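PDB 2OBN: hypothetical protein from Anabaena variabilis, which is of unknown function but pairs a Rossmann-like domain with a P-loop NTPase-like domain, and so probably binds a nucleotide. Local coordinates for residues V302-E313 with T327-F337. The protein carries 2 engineered substitutions. Sequence-based numbering, arbitrary orientation.
Sequences VGIALNTAHLDE and TGLPCTDVVRF
A chi1 of -176° swings the Asp333 carboxylate away from its own backbone N, and one of 67° holds Thr308 OG1 between N and carbonyl carbon, bringing acid and hydroxyl together just beyond the paired strands. Thr308 OG1 donates to the anti lone pair of Asp333 OD2 at 2.7 Å, while Thr308 N reaches Asp333 OD2 at 3.1 Å from above the carboxylate plane. The other oxygen, Asp333 OD1, caps the following helical turn, accepting from Arg336 N at 3.1 Å and weakly from Val335 N. Arg336, its chain extended from CG to NE, grips Leu311 O end-on with NH1 and NH2, each at 3.0 Å, and NH1 also donates to Thr308 OG1 at 3.2 Å. Were Arg336 replaced by alanine, Leu311 O would probably lose both side-chain donors and the turn from Thr308 to Leu311 would be held less firmly. Behind these groups the strands run parallel, Ile304 N bonding to Pro330 O and Leu306 N to Thr332 O; Cys331 SG packs against Leu306 CB at 3.8 Å. Helix 313-327 links the two strands in a beta-alpha-beta unit at one border of the P-loop domain's parallel sheet, and Ile304 CD1 meets Thr327 CG2 tip to tip near the helix end. Thr308 OG1, donating to the acid and accepting from the arginine, thus relays between the two charged groups and ties the loop after strand 301-307 to the N-terminus of helix 334-337.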
ATOM      1  N   VAL B 302      22.695   1.935   8.149  1.00 36.41           N
ATOM      2  CA  VAL B 302      24.120   1.670   8.364  1.00 36.49           C
ATOM      3  C   VAL B 302      25.045   2.556   7.579  1.00 35.90           C
ATOM      4  O   VAL B 302      26.242   2.553   7.825  1.00 36.23           O
ATOM      5  CB  VAL B 302      24.496   0.178   8.074  1.00 36.65           C
ATOM      6  CG1 VAL B 302      23.726  -0.753   8.995  1.00 31.95           C
ATOM      7  CG2 VAL B 302      24.260  -0.191   6.600  1.00 37.04           C
ATOM      8  N   GLY B 303      24.494   3.298   6.631  1.00 35.97           N
ATOM      9  CA  GLY B 303      25.281   4.162   5.783  1.00 35.58           C
ATOM     10  C   GLY B 303      24.411   4.843   4.753  1.00 36.86           C
ATOM     11  O   GLY B 303      23.223   4.531   4.589  1.00 35.78           O
ATOM     12  N   ILE B 304      25.018   5.777   4.043  1.00 37.48           N
ATOM     13  CA  ILE B 304      24.322   6.561   3.070  1.00 38.00           C
ATOM     14  C   ILE B 304      24.948   6.374   1.699  1.00 38.21           C
ATOM     15  O   ILE B 304      26.158   6.491   1.551  1.00 38.67           O
ATOM     16  CB  ILE B 304      24.322   8.053   3.520  1.00 39.31           C
ATOM     17  CG1 ILE B 304      23.474   8.182   4.796  1.00 41.94           C
ATOM     18  CG2 ILE B 304      23.767   8.968   2.408  1.00 41.68           C
ATOM     19  CD1 ILE B 304      23.549   9.488   5.474  1.00 47.77           C
ATOM     20  N   ALA B 305      24.110   6.048   0.713  1.00 38.43           N
ATOM     21  CA  ALA B 305      24.518   5.953  -0.689  1.00 37.58           C
ATOM     22  C   ALA B 305      24.164   7.298  -1.363  1.00 39.00           C
ATOM     23  O   ALA B 305      23.012   7.570  -1.707  1.00 38.28           O
ATOM     24  CB  ALA B 305      23.845   4.810  -1.369  1.00 36.89           C
ATOM     25  N   LEU B 306      25.177   8.128  -1.555  1.00 38.63           N
ATOM     26  CA  LEU B 306      24.994   9.463  -2.088  1.00 39.40           C
ATOM     27  C   LEU B 306      25.070   9.496  -3.613  1.00 38.62           C
ATOM     28  O   LEU B 306      26.091   9.131  -4.192  1.00 37.39           O
ATOM     29  CB  LEU B 306      26.061  10.380  -1.475  1.00 38.67           C
ATOM     30  CG  LEU B 306      25.848  11.884  -1.552  1.00 41.91           C
ATOM     31  CD1 LEU B 306      24.607  12.345  -0.770  1.00 43.50           C
ATOM     32  CD2 LEU B 306      27.100  12.583  -1.017  1.00 41.46           C
ATOM     33  N   ASN B 307      23.986   9.926  -4.262  1.00 38.29           N
ATOM     34  CA  ASN B 307      23.970  10.055  -5.714  1.00 37.86           C
ATOM     35  C   ASN B 307      24.569  11.426  -6.031  1.00 38.26           C
ATOM     36  O   ASN B 307      23.951  12.465  -5.757  1.00 36.48           O
ATOM     37  CB  ASN B 307      22.542   9.860  -6.254  1.00 38.83           C
ATOM     38  CG  ASN B 307      22.441   9.979  -7.783  1.00 38.93           C
ATOM     39  OD1 ASN B 307      23.329  10.499  -8.438  1.00 40.11           O
ATOM     40  ND2 ASN B 307      21.325   9.505  -8.342  1.00 38.93           N
ATOM     41  N   THR B 308      25.789  11.404  -6.576  1.00 38.48           N
ATOM     42  CA  THR B 308      26.540  12.604  -6.937  1.00 37.43           C
ATOM     43  C   THR B 308      26.765  12.738  -8.441  1.00 38.51           C
ATOM     44  O   THR B 308      27.572  13.553  -8.860  1.00 37.61           O
ATOM     45  CB  THR B 308      27.951  12.575  -6.303  1.00 38.58           C
ATOM     46  OG1 THR B 308      28.731  11.524  -6.901  1.00 33.02           O
ATOM     47  CG2 THR B 308      27.898  12.393  -4.778  1.00 37.07           C
ATOM     48  N   ALA B 309      26.032  11.981  -9.256  1.00 39.74           N
ATOM     49  CA  ALA B 309      26.262  11.952 -10.715  1.00 39.96           C
ATOM     50  C   ALA B 309      26.315  13.307 -11.411  1.00 39.78           C
ATOM     51  O   ALA B 309      27.044  13.486 -12.398  1.00 40.73           O
ATOM     52  CB  ALA B 309      25.224  11.051 -11.393  1.00 41.62           C
ATOM     53  N   HIS B 310      25.556  14.258 -10.891  1.00 38.97           N
ATOM     54  CA  HIS B 310      25.500  15.604 -11.438  1.00 38.41           C
ATOM     55  C   HIS B 310      26.714  16.493 -11.091  1.00 38.86           C
ATOM     56  O   HIS B 310      26.833  17.606 -11.610  1.00 38.81           O
ATOM     57  CB  HIS B 310      24.208  16.284 -10.960  1.00 37.74           C
ATOM     58  CG  HIS B 310      24.099  16.413  -9.466  1.00 38.10           C
ATOM     59  ND1 HIS B 310      23.847  15.337  -8.639  1.00 35.71           N
ATOM     60  CD2 HIS B 310      24.172  17.496  -8.657  1.00 35.82           C
ATOM     61  CE1 HIS B 310      23.792  15.744  -7.385  1.00 36.59           C
ATOM     62  NE2 HIS B 310      23.977  17.053  -7.367  1.00 37.98           N
ATOM     63  N   LEU B 311      27.594  16.010 -10.217  1.00 38.94           N
ATOM     64  CA  LEU B 311      28.742  16.778  -9.734  1.00 39.21           C
ATOM     65  C   LEU B 311      30.053  16.346 -10.358  1.00 39.18           C
ATOM     66  O   LEU B 311      30.155  15.243 -10.867  1.00 37.37           O
ATOM     67  CB  LEU B 311      28.874  16.584  -8.218  1.00 38.58           C
ATOM     68  CG  LEU B 311      27.694  17.034  -7.371  1.00 39.40           C
ATOM     69  CD1 LEU B 311      27.908  16.648  -5.913  1.00 36.86           C
ATOM     70  CD2 LEU B 311      27.471  18.546  -7.523  1.00 40.24           C
ATOM     71  N   ASP B 312      31.048  17.235 -10.330  1.00 40.26           N
ATOM     72  CA  ASP B 312      32.410  16.873 -10.761  1.00 41.61           C
ATOM     73  C   ASP B 312      32.992  15.982  -9.639  1.00 41.79           C
ATOM     74  O   ASP B 312      32.436  15.930  -8.533  1.00 42.13           O
ATOM     75  CB  ASP B 312      33.278  18.114 -11.090  1.00 40.71           C
ATOM     76  CG  ASP B 312      33.544  19.013  -9.886  1.00 41.35           C
ATOM     77  OD1 ASP B 312      33.761  18.513  -8.767  1.00 50.72           O
ATOM     78  OD2 ASP B 312      33.571  20.241 -10.061  1.00 47.10           O
ATOM     79  N   GLU B 313      34.084  15.286  -9.915  1.00 42.62           N
ATOM     80  CA  GLU B 313      34.669  14.328  -8.944  1.00 43.95           C
ATOM     81  C   GLU B 313      35.071  14.972  -7.622  1.00 42.05           C
ATOM     82  O   GLU B 313      34.897  14.386  -6.553  1.00 41.49           O
ATOM     83  CB  GLU B 313      35.895  13.609  -9.543  1.00 44.14           C
ATOM     84  CG  GLU B 313      36.279  12.313  -8.794  1.00 47.22           C
ATOM     85  CD  GLU B 313      37.514  11.612  -9.374  1.00 47.32           C
ATOM     86  OE1 GLU B 313      38.311  12.261 -10.088  1.00 55.48           O
ATOM     87  OE2 GLU B 313      37.711  10.408  -9.099  1.00 56.11           O
ATOM     88  N   THR B 327      26.053  13.251   9.348  1.00 40.52           N
ATOM     89  CA  THR B 327      25.343  12.062   9.843  1.00 39.57           C
ATOM     90  C   THR B 327      26.105  11.135  10.768  1.00 39.60           C
ATOM     91  O   THR B 327      25.496  10.392  11.531  1.00 40.95           O
ATOM     92  CB  THR B 327      24.886  11.208   8.651  1.00 39.42           C
ATOM     93  OG1 THR B 327      26.034  10.665   7.974  1.00 36.21           O
ATOM     94  CG2 THR B 327      24.060  12.058   7.692  1.00 37.21           C
ATOM     95  N   GLY B 328      27.431  11.157  10.679  1.00 40.57           N
ATOM     96  CA  GLY B 328      28.275  10.278  11.466  1.00 40.27           C
ATOM     97  C   GLY B 328      28.288   8.844  10.950  1.00 41.53           C
ATOM     98  O   GLY B 328      28.760   7.949  11.651  1.00 41.35           O
ATOM     99  N   LEU B 329      27.793   8.627   9.723  1.00 40.49           N
ATOM    100  CA  LEU B 329      27.726   7.296   9.130  1.00 38.91           C
ATOM    101  C   LEU B 329      28.609   7.161   7.894  1.00 38.40           C
ATOM    102  O   LEU B 329      28.901   8.168   7.221  1.00 37.43           O
ATOM    103  CB  LEU B 329      26.288   6.993   8.674  1.00 38.94           C
ATOM    104  CG  LEU B 329      25.209   6.862   9.742  1.00 36.63           C
ATOM    105  CD1 LEU B 329      23.855   6.729   9.081  1.00 39.14           C
ATOM    106  CD2 LEU B 329      25.504   5.678  10.653  1.00 35.33           C
ATOM    107  N   PRO B 330      28.995   5.909   7.563  1.00 37.19           N
ATOM    108  CA  PRO B 330      29.731   5.614   6.341  1.00 37.41           C
ATOM    109  C   PRO B 330      28.978   6.097   5.102  1.00 38.41           C
ATOM    110  O   PRO B 330      27.743   6.058   5.073  1.00 39.11           O
ATOM    111  CB  PRO B 330      29.794   4.090   6.330  1.00 38.14           C
ATOM    112  CG  PRO B 330      29.654   3.690   7.734  1.00 38.48           C
ATOM    113  CD  PRO B 330      28.774   4.695   8.373  1.00 36.73           C
ATOM    114  N   CYS B 331      29.700   6.546   4.083  1.00 38.64           N
ATOM    115  CA  CYS B 331      29.036   7.085   2.902  1.00 38.88           C
ATOM    116  C   CYS B 331      29.903   7.148   1.679  1.00 37.68           C
ATOM    117  O   CYS B 331      31.078   7.494   1.749  1.00 38.41           O
ATOM    118  CB  CYS B 331      28.533   8.506   3.173  1.00 37.43           C
ATOM    119  SG  CYS B 331      27.926   9.401   1.686  1.00 38.89           S
ATOM    120  N   THR B 332      29.294   6.813   0.550  1.00 38.14           N
ATOM    121  CA  THR B 332      29.940   6.969  -0.741  1.00 37.30           C
ATOM    122  C   THR B 332      28.890   6.913  -1.836  1.00 36.09           C
ATOM    123  O   THR B 332      27.728   6.609  -1.581  1.00 32.80           O
ATOM    124  CB  THR B 332      31.008   5.873  -1.014  1.00 36.69           C
ATOM    125  OG1 THR B 332      31.775   6.229  -2.182  1.00 35.58           O
ATOM    126  CG2 THR B 332      30.351   4.513  -1.239  1.00 36.19           C
ATOM    127  N   ASP B 333      29.325   7.231  -3.051  1.00 38.79           N
ATOM    128  CA  ASP B 333      28.524   7.044  -4.256  1.00 38.72           C
ATOM    129  C   ASP B 333      28.971   5.649  -4.730  1.00 39.88           C
ATOM    130  O   ASP B 333      30.092   5.482  -5.226  1.00 40.53           O
ATOM    131  CB  ASP B 333      28.828   8.137  -5.280  1.00 39.31           C
ATOM    132  CG  ASP B 333      27.953   8.036  -6.507  1.00 38.54           C
ATOM    133  OD1 ASP B 333      27.533   6.908  -6.837  1.00 37.78           O
ATOM    134  OD2 ASP B 333      27.693   9.071  -7.143  1.00 36.10           O
ATOM    135  N   VAL B 334      28.112   4.650  -4.557  1.00 39.76           N
ATOM    136  CA  VAL B 334      28.484   3.260  -4.879  1.00 41.80           C
ATOM    137  C   VAL B 334      28.644   2.963  -6.372  1.00 43.06           C
ATOM    138  O   VAL B 334      29.383   2.046  -6.766  1.00 44.17           O
ATOM    139  CB  VAL B 334      27.514   2.230  -4.231  1.00 41.73           C
ATOM    140  CG1 VAL B 334      27.407   2.481  -2.734  1.00 40.81           C
ATOM    141  CG2 VAL B 334      26.134   2.257  -4.877  1.00 42.08           C
ATOM    142  N   VAL B 335      27.943   3.732  -7.192  1.00 43.92           N
ATOM    143  CA  VAL B 335      28.017   3.601  -8.639  1.00 44.85           C
ATOM    144  C   VAL B 335      29.346   4.190  -9.089  1.00 44.93           C
ATOM    145  O   VAL B 335      30.098   3.583  -9.856  1.00 44.61           O
ATOM    146  CB  VAL B 335      26.839   4.354  -9.315  1.00 44.77           C
ATOM    147  CG1 VAL B 335      27.015   4.458 -10.834  1.00 46.75           C
ATOM    148  CG2 VAL B 335      25.512   3.679  -8.964  1.00 46.33           C
ATOM    149  N   ARG B 336      29.643   5.366  -8.553  1.00 45.31           N
ATOM    150  CA  ARG B 336      30.831   6.124  -8.934  1.00 43.68           C
ATOM    151  C   ARG B 336      32.150   5.637  -8.354  1.00 42.34           C
ATOM    152  O   ARG B 336      33.165   5.617  -9.061  1.00 41.00           O
ATOM    153  CB  ARG B 336      30.608   7.577  -8.531  1.00 44.07           C
ATOM    154  CG  ARG B 336      31.601   8.554  -9.063  1.00 40.71           C
ATOM    155  CD  ARG B 336      31.022   9.949  -8.956  1.00 41.85           C
ATOM    156  NE  ARG B 336      31.744  10.892  -9.797  1.00 40.79           N
ATOM    157  CZ  ARG B 336      31.357  12.140 -10.038  1.00 37.12           C
ATOM    158  NH1 ARG B 336      30.237  12.629  -9.496  1.00 39.11           N
ATOM    159  NH2 ARG B 336      32.099  12.900 -10.828  1.00 42.84           N
ATOM    160  N   PHE B 337      32.145   5.263  -7.076  1.00 41.81           N
ATOM    161  CA  PHE B 337      33.375   4.871  -6.391  1.00 41.64           C
ATOM    162  C   PHE B 337      33.433   3.436  -5.865  1.00 42.60           C
ATOM    163  O   PHE B 337      34.453   3.043  -5.299  1.00 43.98           O
ATOM    164  CB  PHE B 337      33.641   5.834  -5.235  1.00 40.85           C
ATOM    165  CG  PHE B 337      33.690   7.275  -5.642  1.00 43.15           C
ATOM    166  CD1 PHE B 337      34.758   7.764  -6.394  1.00 42.18           C
ATOM    167  CD2 PHE B 337      32.690   8.160  -5.250  1.00 42.23           C
ATOM    168  CE1 PHE B 337      34.816   9.102  -6.764  1.00 45.34           C
ATOM    169  CE2 PHE B 337      32.742   9.513  -5.616  1.00 42.68           C
ATOM    170  CZ  PHE B 337      33.808   9.982  -6.370  1.00 43.08           C
TER